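PDB 3LLC: putative hydrolase from Agrobacterium vitis, which probably hydrolyses thioesters and esters as an alpha/beta-hydrolase, with a predicted role in removing fatty acyl groups from proteins. Local coordinates for residues A98-F103 / Q125-R130. Residues are numbered along the deposited sequence; the frame is centred on the assembly and turned at random.
Sequences AVLDHF and QELKAR. With EDO (1,2-ethanediol), chain C.
D101 and R130 reach for each other from opposite directions and close a bidentate salt bridge between helix 89-103 and the chain that follows helix 115-128. R130 grips end-on with its two terminal nitrogens, one to each carboxylate oxygen: NH2 of R130 lies 2.8 Å from OD1 of D101 in a nearly straight bond (170° at the hydrogen), and NH1 of R130 lies 3.0 Å from OD2 of D101. Both oxygens are met on their syn sides, yet the groups are not coplanar; the carboxylate and guanidinium planes stand 33° apart, and NH2 approaches OD1 from somewhat out of the carboxylate plane. Paired bonds of this kind restrict rotation of both end groups. Arginine suits the place because it is long enough to span the gap from the chain just beyond its helix, its side chain bending at chi3 (-67°), while the shorter aspartate needs only to present its carboxylate from the helix flank.

Alongside this polar clasp, the buried part of the contact is apolar. L100 and L127 form the pair with the closest backbones, their CA atoms 10.2 Å apart, a spacing that branched leucine side chains can bridge. In the conformer of L100 described here, its CD2 comes 3.8 Å from CD1 of L127 and only slightly farther from CD2 of L127, so one methyl faces the fork of the other leucine.

Elsewhere on 125-130, Q125 NE2 donates a 2.8 Å hydrogen bond to O2 of a 1,2-ethanediol, probably from the crystallisation liquor.

L97 extends the apolar layer, touching both L127 and R130. The contact thus joins helices 89-103 and 115-128 near their C-terminal ends, the helices that flank strand 107-113 in sequence within the alpha/beta-hydrolase fold, while V99 packs against strand 68-72 of the central sheet.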
loop_
_atom_site.group_PDB
_atom_site.type_symbol
_atom_site.label_atom_id
_atom_site.label_comp_id
_atom_site.label_asym_id
_atom_site.label_seq_id
_atom_site.Cartn_x
_atom_site.Cartn_y
_atom_site.Cartn_z
ATOM N N ALA A 98 -4.316 4.469 -11.811
ATOM C CA ALA A 98 -4.474 4.032 -13.195
ATOM C C ALA A 98 -4.993 2.584 -13.304
ATOM O O ALA A 98 -5.776 2.247 -14.198
ATOM C CB ALA A 98 -3.157 4.198 -14.000
ATOM N N VAL A 99 -4.522 1.723 -12.416
ATOM C CA VAL A 99 -4.955 0.328 -12.421
ATOM C C VAL A 99 -6.447 0.274 -12.029
ATOM O O VAL A 99 -7.261 -0.368 -12.713
ATOM C CB VAL A 99 -4.090 -0.509 -11.476
ATOM C CG1 VAL A 99 -4.771 -1.873 -11.200
ATOM C CG2 VAL A 99 -2.687 -0.672 -12.094
ATOM N N LEU A 100 -6.814 1.006 -10.975
ATOM C CA LEU A 100 -8.222 1.070 -10.580
ATOM C C LEU A 100 -9.111 1.629 -11.700
ATOM O O LEU A 100 -10.184 1.062 -11.972
ATOM C CB LEU A 100 -8.397 1.841 -9.262
ATOM C CG LEU A 100 -9.761 1.736 -8.574
ATOM C CD1 LEU A 100 -9.927 0.390 -7.878
ATOM C CD2 LEU A 100 -9.902 2.862 -7.590
ATOM N N ASP A 101 -8.680 2.704 -12.373
ATOM C CA ASP A 101 -9.454 3.299 -13.463
ATOM C C ASP A 101 -9.527 2.426 -14.727
ATOM O O ASP A 101 -10.439 2.585 -15.564
ATOM C CB ASP A 101 -8.903 4.681 -13.839
ATOM C CG ASP A 101 -9.086 5.735 -12.709
ATOM O OD1 ASP A 101 -9.859 5.488 -11.741
ATOM O OD2 ASP A 101 -8.453 6.821 -12.799
ATOM N N HIS A 102 -8.580 1.500 -14.877
ATOM C CA HIS A 102 -8.594 0.587 -16.026
ATOM C C HIS A 102 -9.722 -0.452 -15.860
ATOM O O HIS A 102 -10.408 -0.763 -16.800
ATOM C CB HIS A 102 -7.232 -0.101 -16.170
ATOM C CG HIS A 102 -7.111 -0.995 -17.372
ATOM N ND1 HIS A 102 -6.817 -0.515 -18.634
ATOM C CD2 HIS A 102 -7.228 -2.341 -17.501
ATOM C CE1 HIS A 102 -6.792 -1.524 -19.494
ATOM N NE2 HIS A 102 -7.018 -2.643 -18.829
ATOM N N PHE A 103 -9.872 -0.994 -14.653
ATOM C CA PHE A 103 -10.822 -2.071 -14.365
ATOM C C PHE A 103 -12.175 -1.586 -13.842
ATOM O O PHE A 103 -13.175 -2.275 -14.021
ATOM C CB PHE A 103 -10.179 -3.039 -13.370
ATOM C CG PHE A 103 -8.995 -3.782 -13.947
ATOM C CD1 PHE A 103 -9.202 -4.743 -14.930
ATOM C CD2 PHE A 103 -7.705 -3.521 -13.526
ATOM C CE1 PHE A 103 -8.128 -5.432 -15.484
ATOM C CE2 PHE A 103 -6.632 -4.209 -14.067
ATOM C CZ PHE A 103 -6.846 -5.168 -15.044
ATOM N N GLN A 125 -8.202 9.801 -0.840
ATOM C CA GLN A 125 -8.227 11.263 -1.016
ATOM C C GLN A 125 -8.377 11.672 -2.471
ATOM O O GLN A 125 -9.173 12.568 -2.781
ATOM C CB GLN A 125 -6.975 11.962 -0.391
ATOM C CG GLN A 125 -6.889 11.792 1.126
ATOM C CD GLN A 125 -5.630 12.425 1.741
ATOM O OE1 GLN A 125 -4.566 12.511 1.090
ATOM N NE2 GLN A 125 -5.768 12.929 2.967
ATOM N N GLU A 126 -7.666 10.995 -3.373
ATOM C CA GLU A 126 -7.735 11.296 -4.819
ATOM C C GLU A 126 -9.126 10.959 -5.375
ATOM O O GLU A 126 -9.690 11.708 -6.159
ATOM C CB GLU A 126 -6.664 10.511 -5.620
ATOM C CG GLU A 126 -5.196 10.892 -5.323
ATOM C CD GLU A 126 -4.667 12.078 -6.159
ATOM O OE1 GLU A 126 -4.267 11.868 -7.331
ATOM O OE2 GLU A 126 -4.598 13.210 -5.623
ATOM N N LEU A 127 -9.671 9.810 -4.976
ATOM C CA LEU A 127 -11.038 9.441 -5.426
ATOM C C LEU A 127 -12.096 10.409 -4.894
ATOM O O LEU A 127 -12.973 10.870 -5.651
ATOM C CB LEU A 127 -11.367 7.999 -5.027
ATOM C CG LEU A 127 -10.499 6.918 -5.687
ATOM C CD1 LEU A 127 -10.748 5.528 -5.051
ATOM C CD2 LEU A 127 -10.715 6.862 -7.187
ATOM N N LYS A 128 -12.015 10.764 -3.613
ATOM C CA LYS A 128 -12.987 11.735 -3.042
ATOM C C LYS A 128 -12.877 13.123 -3.690
ATOM O O LYS A 128 -13.876 13.840 -3.791
ATOM C CB LYS A 128 -12.927 11.787 -1.487
ATOM C CG LYS A 128 -13.486 10.466 -0.841
ATOM C CD LYS A 128 -13.337 10.275 0.712
ATOM C CE LYS A 128 -14.350 11.090 1.533
ATOM N NZ LYS A 128 -15.777 10.815 1.175
ATOM N N ALA A 129 -11.703 13.501 -4.194
ATOM C CA ALA A 129 -11.549 14.801 -4.899
ATOM C C ALA A 129 -12.197 14.840 -6.287
ATOM O O ALA A 129 -12.368 15.923 -6.857
ATOM C CB ALA A 129 -10.054 15.196 -5.011
ATOM N N ARG A 130 -12.557 13.685 -6.844
ATOM C CA ARG A 130 -13.116 13.637 -8.210
ATOM C C ARG A 130 -14.622 13.792 -8.247
ATOM O O ARG A 130 -15.318 13.431 -7.302
ATOM C CB ARG A 130 -12.734 12.337 -8.920
ATOM C CG ARG A 130 -11.272 12.123 -8.921
ATOM C CD ARG A 130 -10.751 11.361 -10.090
ATOM N NE ARG A 130 -11.183 9.973 -10.104
ATOM C CZ ARG A 130 -10.485 8.957 -10.626
ATOM N NH1 ARG A 130 -9.274 9.134 -11.152
ATOM N NH2 ARG A 130 -11.005 7.740 -10.596
HETATM C C1 EDO C . -5.084 16.528 5.423
HETATM O O1 EDO C . -3.889 16.919 6.095
HETATM C C2 EDO C . -5.261 15.047 5.664
HETATM O O2 EDO C . -4.312 14.382 4.870
#